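PDB 1K7J: protein yciO from Escherichia coli, which is of unknown function but belongs to the SUA5 family and may, like its relatives, bind double-stranded RNA. Local coordinates for residues 48-53 with 109-114; 19-24 with 130-135. All coordinates share one frame; numbering follows the deposited sequence.

Contact 1. Residues 48-53 with 109-114; sequences NAMERI and RRLLQE
Met50, a selenomethionine, carries this contact with its SE atom. SE lies 3.6 Å from CD2 of Leu111 and 3.7 Å from NH1 of Arg110. The tight part is apolar. CG of Met50 also meets Leu111 CD2, at 3.9 Å, and the Met50 and Leu111 chains run antiparallel alongside one another. CG of Met50 sits anti to its own backbone N (chi1 168°), which sends the chain out from the helix toward residues 109-114. A bend at chi3 (80°) then turns the terminal methyl aside. Met50 and Leu111 are both buried, and both also rest on Leu141 of strand 140-144. The contact thus joins helix 47-57 to a short 3-10 turn, residues 109-111, in the loop between strands 97-102 and 118-122 of the YrdC-like fold. The turn is closed by a 3.0 Å backbone bond from Leu112 N to Arg109 O. Arg110 forms the looser, partly exposed side. Its chain runs extended from CG to NE, and CG and CD each stay 4.1 Å from SE of Met50. The guanidinium offers its edge to the selenium, which lies near the guanidinium plane. Its NH2 is hydrogen-bonded to the backbone O of Ile44, just ahead of helix 47-57.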
ATOM      1  N   ASN A  48       2.963 -10.148 -13.697  1.00 16.38           N
ATOM      2  CA  ASN A  48       2.391 -11.368 -13.136  1.00 16.32           C
ATOM      3  C   ASN A  48       2.039 -11.197 -11.660  1.00 15.56           C
ATOM      4  O   ASN A  48       0.998 -11.671 -11.205  1.00 14.94           O
ATOM      5  CB  ASN A  48       3.352 -12.550 -13.306  1.00 17.94           C
ATOM      6  CG  ASN A  48       3.515 -12.961 -14.756  1.00 19.74           C
ATOM      7  OD1 ASN A  48       2.535 -13.073 -15.493  1.00 20.10           O
ATOM      8  ND2 ASN A  48       4.754 -13.199 -15.169  1.00 21.14           N
ATOM      9  N   ALA A  49       2.908 -10.523 -10.912  1.00 14.46           N
ATOM     10  CA  ALA A  49       2.653 -10.293  -9.494  1.00 13.85           C
ATOM     11  C   ALA A  49       1.449  -9.369  -9.344  1.00 13.55           C
ATOM     12  O   ALA A  49       0.621  -9.555  -8.453  1.00 13.55           O
ATOM     13  CB  ALA A  49       3.882  -9.676  -8.827  1.00 13.35           C
HETATM   14  N   MSE A  50       1.361  -8.368 -10.216  1.00 14.05           N
HETATM   15  CA  MSE A  50       0.237  -7.434 -10.189  1.00 14.38           C
HETATM   16  C   MSE A  50      -1.063  -8.218 -10.315  1.00 14.51           C
HETATM   17  O   MSE A  50      -1.994  -8.048  -9.524  1.00 14.51           O
HETATM   18  CB  MSE A  50       0.335  -6.445 -11.355  1.00 15.73           C
HETATM   19  CG  MSE A  50      -0.940  -5.628 -11.579  1.00 17.61           C
HETATM   20 SE   MSE A  50      -1.081  -4.869 -13.352  1.00 17.99          SE
HETATM   21  CE  MSE A  50      -1.699  -6.447 -14.282  1.00 19.49           C
ATOM     22  N   GLU A  51      -1.115  -9.085 -11.323  1.00 14.76           N
ATOM     23  CA  GLU A  51      -2.296  -9.895 -11.580  1.00 15.30           C
ATOM     24  C   GLU A  51      -2.677 -10.739 -10.368  1.00 14.52           C
ATOM     25  O   GLU A  51      -3.853 -10.845 -10.017  1.00 14.77           O
ATOM     26  CB  GLU A  51      -2.052 -10.791 -12.793  1.00 16.70           C
ATOM     27  CG  GLU A  51      -3.288 -11.537 -13.269  1.00 18.62           C
ATOM     28  CD  GLU A  51      -4.481 -10.619 -13.471  1.00 20.08           C
ATOM     29  OE1 GLU A  51      -4.300  -9.513 -14.026  1.00 20.34           O
ATOM     30  OE2 GLU A  51      -5.604 -11.009 -13.080  1.00 20.38           O
ATOM     31  N   ARG A  52      -1.679 -11.337  -9.724  1.00 14.21           N
ATOM     32  CA  ARG A  52      -1.924 -12.158  -8.546  1.00 14.08           C
ATOM     33  C   ARG A  52      -2.560 -11.340  -7.429  1.00 14.56           C
ATOM     34  O   ARG A  52      -3.470 -11.809  -6.746  1.00 14.65           O
ATOM     35  CB  ARG A  52      -0.614 -12.779  -8.054  1.00 14.14           C
ATOM     36  CG  ARG A  52      -0.069 -13.862  -8.972  1.00 14.50           C
ATOM     37  CD  ARG A  52       1.291 -14.341  -8.501  1.00 14.33           C
ATOM     38  NE  ARG A  52       1.232 -14.944  -7.172  1.00 14.73           N
ATOM     39  CZ  ARG A  52       2.302 -15.190  -6.422  1.00 14.65           C
ATOM     40  NH1 ARG A  52       3.512 -14.882  -6.871  1.00 14.47           N
ATOM     41  NH2 ARG A  52       2.163 -15.744  -5.225  1.00 15.01           N
ATOM     42  N   ILE A  53      -2.075 -10.116  -7.242  1.00 14.62           N
ATOM     43  CA  ILE A  53      -2.619  -9.245  -6.208  1.00 15.85           C
ATOM     44  C   ILE A  53      -4.057  -8.852  -6.547  1.00 17.06           C
ATOM     45  O   ILE A  53      -4.924  -8.849  -5.674  1.00 17.04           O
ATOM     46  CB  ILE A  53      -1.751  -7.976  -6.042  1.00 15.08           C
ATOM     47  CG1 ILE A  53      -0.435  -8.345  -5.343  1.00 14.66           C
ATOM     48  CG2 ILE A  53      -2.508  -6.917  -5.254  1.00 14.90           C
ATOM     49  CD1 ILE A  53       0.522  -7.184  -5.168  1.00 14.35           C
ATOM     50  N   ARG A 109       1.735   2.060 -17.360  1.00 15.28           N
ATOM     51  CA  ARG A 109       0.362   2.335 -17.767  1.00 15.75           C
ATOM     52  C   ARG A 109      -0.655   1.363 -17.172  1.00 15.06           C
ATOM     53  O   ARG A 109      -1.734   1.773 -16.744  1.00 15.38           O
ATOM     54  CB  ARG A 109       0.263   2.306 -19.296  1.00 17.30           C
ATOM     55  CG  ARG A 109      -1.111   2.641 -19.851  1.00 19.55           C
ATOM     56  CD  ARG A 109      -1.128   2.505 -21.373  1.00 21.57           C
ATOM     57  NE  ARG A 109      -2.455   2.735 -21.943  1.00 23.22           N
ATOM     58  CZ  ARG A 109      -3.091   3.903 -21.926  1.00 24.23           C
ATOM     59  NH1 ARG A 109      -2.528   4.967 -21.364  1.00 24.84           N
ATOM     60  NH2 ARG A 109      -4.299   4.009 -22.470  1.00 24.45           N
ATOM     61  N   ARG A 110      -0.308   0.079 -17.141  1.00 14.50           N
ATOM     62  CA  ARG A 110      -1.205  -0.954 -16.618  1.00 14.06           C
ATOM     63  C   ARG A 110      -1.642  -0.754 -15.171  1.00 13.99           C
ATOM     64  O   ARG A 110      -2.651  -1.315 -14.741  1.00 14.12           O
ATOM     65  CB  ARG A 110      -0.554  -2.333 -16.759  1.00 14.81           C
ATOM     66  CG  ARG A 110       0.800  -2.443 -16.079  1.00 15.31           C
ATOM     67  CD  ARG A 110       1.473  -3.774 -16.378  1.00 16.03           C
ATOM     68  NE  ARG A 110       2.887  -3.741 -16.015  1.00 17.00           N
ATOM     69  CZ  ARG A 110       3.350  -3.809 -14.772  1.00 17.25           C
ATOM     70  NH1 ARG A 110       2.513  -3.926 -13.749  1.00 17.35           N
ATOM     71  NH2 ARG A 110       4.655  -3.731 -14.553  1.00 17.81           N
ATOM     72  N   LEU A 111      -0.888   0.043 -14.420  1.00 13.20           N
ATOM     73  CA  LEU A 111      -1.211   0.288 -13.019  1.00 13.05           C
ATOM     74  C   LEU A 111      -2.115   1.499 -12.812  1.00 13.16           C
ATOM     75  O   LEU A 111      -2.621   1.719 -11.712  1.00 13.00           O
ATOM     76  CB  LEU A 111       0.074   0.464 -12.209  1.00 12.93           C
ATOM     77  CG  LEU A 111       1.013  -0.744 -12.216  1.00 12.84           C
ATOM     78  CD1 LEU A 111       2.242  -0.433 -11.377  1.00 13.02           C
ATOM     79  CD2 LEU A 111       0.289  -1.967 -11.677  1.00 13.22           C
ATOM     80  N   LEU A 112      -2.324   2.275 -13.870  1.00 13.33           N
ATOM     81  CA  LEU A 112      -3.166   3.461 -13.784  1.00 13.83           C
ATOM     82  C   LEU A 112      -4.604   3.138 -14.156  1.00 14.34           C
ATOM     83  O   LEU A 112      -4.857   2.304 -15.027  1.00 14.66           O
ATOM     84  CB  LEU A 112      -2.622   4.559 -14.699  1.00 13.53           C
ATOM     85  CG  LEU A 112      -1.193   5.026 -14.403  1.00 13.46           C
ATOM     86  CD1 LEU A 112      -0.787   6.103 -15.398  1.00 14.51           C
ATOM     87  CD2 LEU A 112      -1.103   5.555 -12.976  1.00 13.50           C
ATOM     88  N   GLN A 113      -5.545   3.800 -13.488  1.00 14.92           N
ATOM     89  CA  GLN A 113      -6.960   3.576 -13.748  1.00 16.03           C
ATOM     90  C   GLN A 113      -7.218   3.838 -15.229  1.00 16.64           C
ATOM     91  O   GLN A 113      -6.875   4.894 -15.757  1.00 16.19           O
ATOM     92  CB  GLN A 113      -7.810   4.499 -12.869  1.00 17.07           C
ATOM     93  CG  GLN A 113      -9.178   3.933 -12.530  1.00 19.02           C
ATOM     94  CD  GLN A 113     -10.144   4.001 -13.695  1.00 19.94           C
ATOM     95  OE1 GLN A 113     -10.992   3.124 -13.866  1.00 20.95           O
ATOM     96  NE2 GLN A 113     -10.031   5.054 -14.493  1.00 20.31           N
ATOM     97  N   GLU A 114      -7.813   2.850 -15.887  1.00 17.63           N
ATOM     98  CA  GLU A 114      -8.106   2.903 -17.316  1.00 19.35           C
ATOM     99  C   GLU A 114      -8.603   4.238 -17.859  1.00 19.00           C
ATOM    100  O   GLU A 114      -8.073   4.746 -18.849  1.00 19.51           O
ATOM    101  CB  GLU A 114      -9.120   1.807 -17.662  1.00 21.07           C
ATOM    102  CG  GLU A 114     -10.399   1.880 -16.838  1.00 23.88           C
ATOM    103  CD  GLU A 114     -11.275   0.651 -16.997  1.00 25.84           C
ATOM    104  OE1 GLU A 114     -10.806  -0.461 -16.666  1.00 26.10           O
ATOM    105  OE2 GLU A 114     -12.433   0.797 -17.448  1.00 26.73           O
TER

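Contact 2. Residues 19-24 with 130-135; sequences QAVEIV and QALLEA
Two helices of the alpha/beta YrdC-like fold, 14-25 and 127-136, pack together here through apolar side chains: Ala20 and Val21 meet Leu132 and Ala135. The short segments cross at -58°, and their axes come within 9.5 Å. Val21 is the centre of the contact. Its CG2 lies 3.5 Å from CB of Ala135 and 3.6 Å from the backbone O of Leu132. The methyl therefore sits against the last turn of the other helix, touching backbone as well as side chain. The closest CA pair between the segments is Val21 and Leu132, 6.4 Å apart. The other branch, CG1, is anti to the backbone N of Val21 (chi1 168°). CG1 lies more loosely by the carbonyl of Ala135, 4.1 Å from its O, while CG2 takes the CB side. Leu132 answers with one branch. Its CB does not point straight at helix 14-25, but CD2 swings nearer and rests 3.7 Å from CB of Ala20. The same CD2 is more distant from Val21 CG2, at 4.2 Å. Ala20, Val21 and Leu132 are all buried. Ala135 is partly exposed, and marks the more open end. The touching atoms are methyls and the backbone carbonyl of Leu132, with that of Ala135 farther off, so the contact rests on shape and apolar packing. Around it, Ile17 of helix 14-25 extends the interface by touching Ala131, Leu132 and Ala135. Toward the sheet, Ala20 and Leu132 both lie on Ile172 of strand 170-173, and Leu132 also reaches Tyr32 of strand 30-34.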
ATOM      1  N   GLN A  19      15.810  -9.911   3.315  1.00 10.92           N
ATOM      2  CA  GLN A  19      15.343 -11.132   2.668  1.00 11.17           C
ATOM      3  C   GLN A  19      13.967 -10.913   2.039  1.00 10.51           C
ATOM      4  O   GLN A  19      13.686 -11.414   0.952  1.00 10.91           O
ATOM      5  CB  GLN A  19      15.287 -12.287   3.670  1.00 12.75           C
ATOM      6  CG  GLN A  19      16.649 -12.875   3.991  1.00 15.54           C
ATOM      7  CD  GLN A  19      16.565 -14.040   4.956  1.00 17.36           C
ATOM      8  OE1 GLN A  19      15.738 -14.937   4.793  1.00 18.27           O
ATOM      9  NE2 GLN A  19      17.434 -14.040   5.963  1.00 18.52           N
ATOM     10  N   ALA A  20      13.115 -10.156   2.723  1.00  9.79           N
ATOM     11  CA  ALA A  20      11.779  -9.872   2.210  1.00  9.54           C
ATOM     12  C   ALA A  20      11.889  -9.076   0.913  1.00  9.68           C
ATOM     13  O   ALA A  20      11.196  -9.359  -0.064  1.00 10.48           O
ATOM     14  CB  ALA A  20      10.976  -9.084   3.243  1.00  9.13           C
ATOM     15  N   VAL A  21      12.768  -8.081   0.907  1.00 10.59           N
ATOM     16  CA  VAL A  21      12.959  -7.252  -0.277  1.00 11.39           C
ATOM     17  C   VAL A  21      13.519  -8.072  -1.442  1.00 11.95           C
ATOM     18  O   VAL A  21      13.172  -7.835  -2.599  1.00 11.90           O
ATOM     19  CB  VAL A  21      13.889  -6.054   0.033  1.00 11.69           C
ATOM     20  CG1 VAL A  21      14.324  -5.369  -1.257  1.00 12.45           C
ATOM     21  CG2 VAL A  21      13.154  -5.056   0.920  1.00 12.42           C
ATOM     22  N   GLU A  22      14.377  -9.042  -1.146  1.00 12.56           N
ATOM     23  CA  GLU A  22      14.930  -9.862  -2.216  1.00 13.61           C
ATOM     24  C   GLU A  22      13.815 -10.687  -2.854  1.00 13.07           C
ATOM     25  O   GLU A  22      13.818 -10.924  -4.063  1.00 12.98           O
ATOM     26  CB  GLU A  22      16.037 -10.776  -1.687  1.00 16.27           C
ATOM     27  CG  GLU A  22      16.791 -11.496  -2.793  1.00 20.14           C
ATOM     28  CD  GLU A  22      17.201 -10.563  -3.926  1.00 22.31           C
ATOM     29  OE1 GLU A  22      17.908  -9.565  -3.658  1.00 22.72           O
ATOM     30  OE2 GLU A  22      16.810 -10.827  -5.086  1.00 23.26           O
ATOM     31  N   ILE A  23      12.859 -11.123  -2.039  1.00 12.37           N
ATOM     32  CA  ILE A  23      11.729 -11.890  -2.546  1.00 12.12           C
ATOM     33  C   ILE A  23      10.913 -10.985  -3.472  1.00 12.35           C
ATOM     34  O   ILE A  23      10.469 -11.410  -4.540  1.00 12.67           O
ATOM     35  CB  ILE A  23      10.853 -12.411  -1.382  1.00 11.98           C
ATOM     36  CG1 ILE A  23      11.605 -13.532  -0.653  1.00 12.58           C
ATOM     37  CG2 ILE A  23       9.503 -12.895  -1.904  1.00 12.23           C
ATOM     38  CD1 ILE A  23      10.998 -13.942   0.680  1.00 12.28           C
ATOM     39  N   VAL A  24      10.726  -9.732  -3.066  1.00 11.72           N
ATOM     40  CA  VAL A  24       9.985  -8.775  -3.882  1.00 11.85           C
ATOM     41  C   VAL A  24      10.717  -8.518  -5.205  1.00 12.50           C
ATOM     42  O   VAL A  24      10.102  -8.496  -6.269  1.00 13.08           O
ATOM     43  CB  VAL A  24       9.799  -7.428  -3.131  1.00 11.89           C
ATOM     44  CG1 VAL A  24       9.245  -6.355  -4.079  1.00 11.32           C
ATOM     45  CG2 VAL A  24       8.855  -7.624  -1.957  1.00 11.62           C
ATOM     46  N   GLN A 130       8.266   1.034   6.469  1.00  7.72           N
ATOM     47  CA  GLN A 130       9.290   2.008   6.121  1.00  7.77           C
ATOM     48  C   GLN A 130      10.621   1.321   5.822  1.00  7.87           C
ATOM     49  O   GLN A 130      11.324   1.701   4.886  1.00  8.55           O
ATOM     50  CB  GLN A 130       9.464   3.025   7.248  1.00  8.28           C
ATOM     51  CG  GLN A 130       8.473   4.183   7.178  1.00  8.99           C
ATOM     52  CD  GLN A 130       8.707   5.062   5.964  1.00  9.52           C
ATOM     53  OE1 GLN A 130       9.840   5.441   5.674  1.00 11.03           O
ATOM     54  NE2 GLN A 130       7.636   5.399   5.256  1.00  9.91           N
ATOM     55  N   ALA A 131      10.957   0.297   6.603  1.00  8.02           N
ATOM     56  CA  ALA A 131      12.205  -0.429   6.397  1.00  7.84           C
ATOM     57  C   ALA A 131      12.193  -1.147   5.047  1.00  8.11           C
ATOM     58  O   ALA A 131      13.195  -1.156   4.330  1.00  8.10           O
ATOM     59  CB  ALA A 131      12.426  -1.436   7.532  1.00  7.83           C
ATOM     60  N   LEU A 132      11.058  -1.748   4.698  1.00  8.05           N
ATOM     61  CA  LEU A 132      10.944  -2.444   3.422  1.00  7.97           C
ATOM     62  C   LEU A 132      11.158  -1.467   2.266  1.00  7.88           C
ATOM     63  O   LEU A 132      11.891  -1.758   1.315  1.00  8.15           O
ATOM     64  CB  LEU A 132       9.563  -3.102   3.294  1.00  7.56           C
ATOM     65  CG  LEU A 132       9.282  -4.312   4.193  1.00  7.43           C
ATOM     66  CD1 LEU A 132       7.806  -4.699   4.100  1.00  7.40           C
ATOM     67  CD2 LEU A 132      10.166  -5.481   3.774  1.00  8.05           C
ATOM     68  N   LEU A 133      10.525  -0.302   2.350  1.00  8.44           N
ATOM     69  CA  LEU A 133      10.652   0.695   1.295  1.00  8.96           C
ATOM     70  C   LEU A 133      12.072   1.234   1.200  1.00  9.37           C
ATOM     71  O   LEU A 133      12.595   1.419   0.106  1.00  9.71           O
ATOM     72  CB  LEU A 133       9.655   1.831   1.524  1.00  9.11           C
ATOM     73  CG  LEU A 133       8.193   1.381   1.417  1.00  9.19           C
ATOM     74  CD1 LEU A 133       7.276   2.531   1.799  1.00  9.46           C
ATOM     75  CD2 LEU A 133       7.897   0.887  -0.001  1.00 10.25           C
ATOM     76  N   GLU A 134      12.702   1.480   2.344  1.00  9.81           N
ATOM     77  CA  GLU A 134      14.071   1.982   2.344  1.00 11.01           C
ATOM     78  C   GLU A 134      14.996   0.990   1.643  1.00 10.85           C
ATOM     79  O   GLU A 134      15.861   1.379   0.858  1.00 10.81           O
ATOM     80  CB  GLU A 134      14.564   2.206   3.775  1.00 13.02           C
ATOM     81  CG  GLU A 134      15.921   2.890   3.851  1.00 16.55           C
ATOM     82  CD  GLU A 134      16.428   3.024   5.276  1.00 19.32           C
ATOM     83  OE1 GLU A 134      15.619   3.367   6.166  1.00 20.49           O
ATOM     84  OE2 GLU A 134      17.634   2.795   5.505  1.00 20.78           O
ATOM     85  N   ALA A 135      14.812  -0.295   1.926  1.00 10.40           N
ATOM     86  CA  ALA A 135      15.646  -1.325   1.318  1.00 10.82           C
ATOM     87  C   ALA A 135      15.331  -1.517  -0.163  1.00 11.11           C
ATOM     88  O   ALA A 135      16.236  -1.752  -0.968  1.00 11.92           O
ATOM     89  CB  ALA A 135      15.473  -2.644   2.067  1.00 10.90           C
TER

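How the contacts relate
Both contacts lie in one chain of YrdC-like fold. Their centres are about 20 Å apart, and their nearest atoms are about 7 Å apart without touching. Along the chain the order is 19-24, 48-53, 109-114, 130-135, so both segments of contact 1 fall between the two of contact 2. Both draw on the same mixed sheet. Contact 2 packs a pair of helices over strands 170-173 and 30-34. Contact 1 lies by strand 140-144, two places along from 30-34, and fastens the loop after strand 97-102 to helix 47-57. Elements distant in sequence are thus held to one sheet.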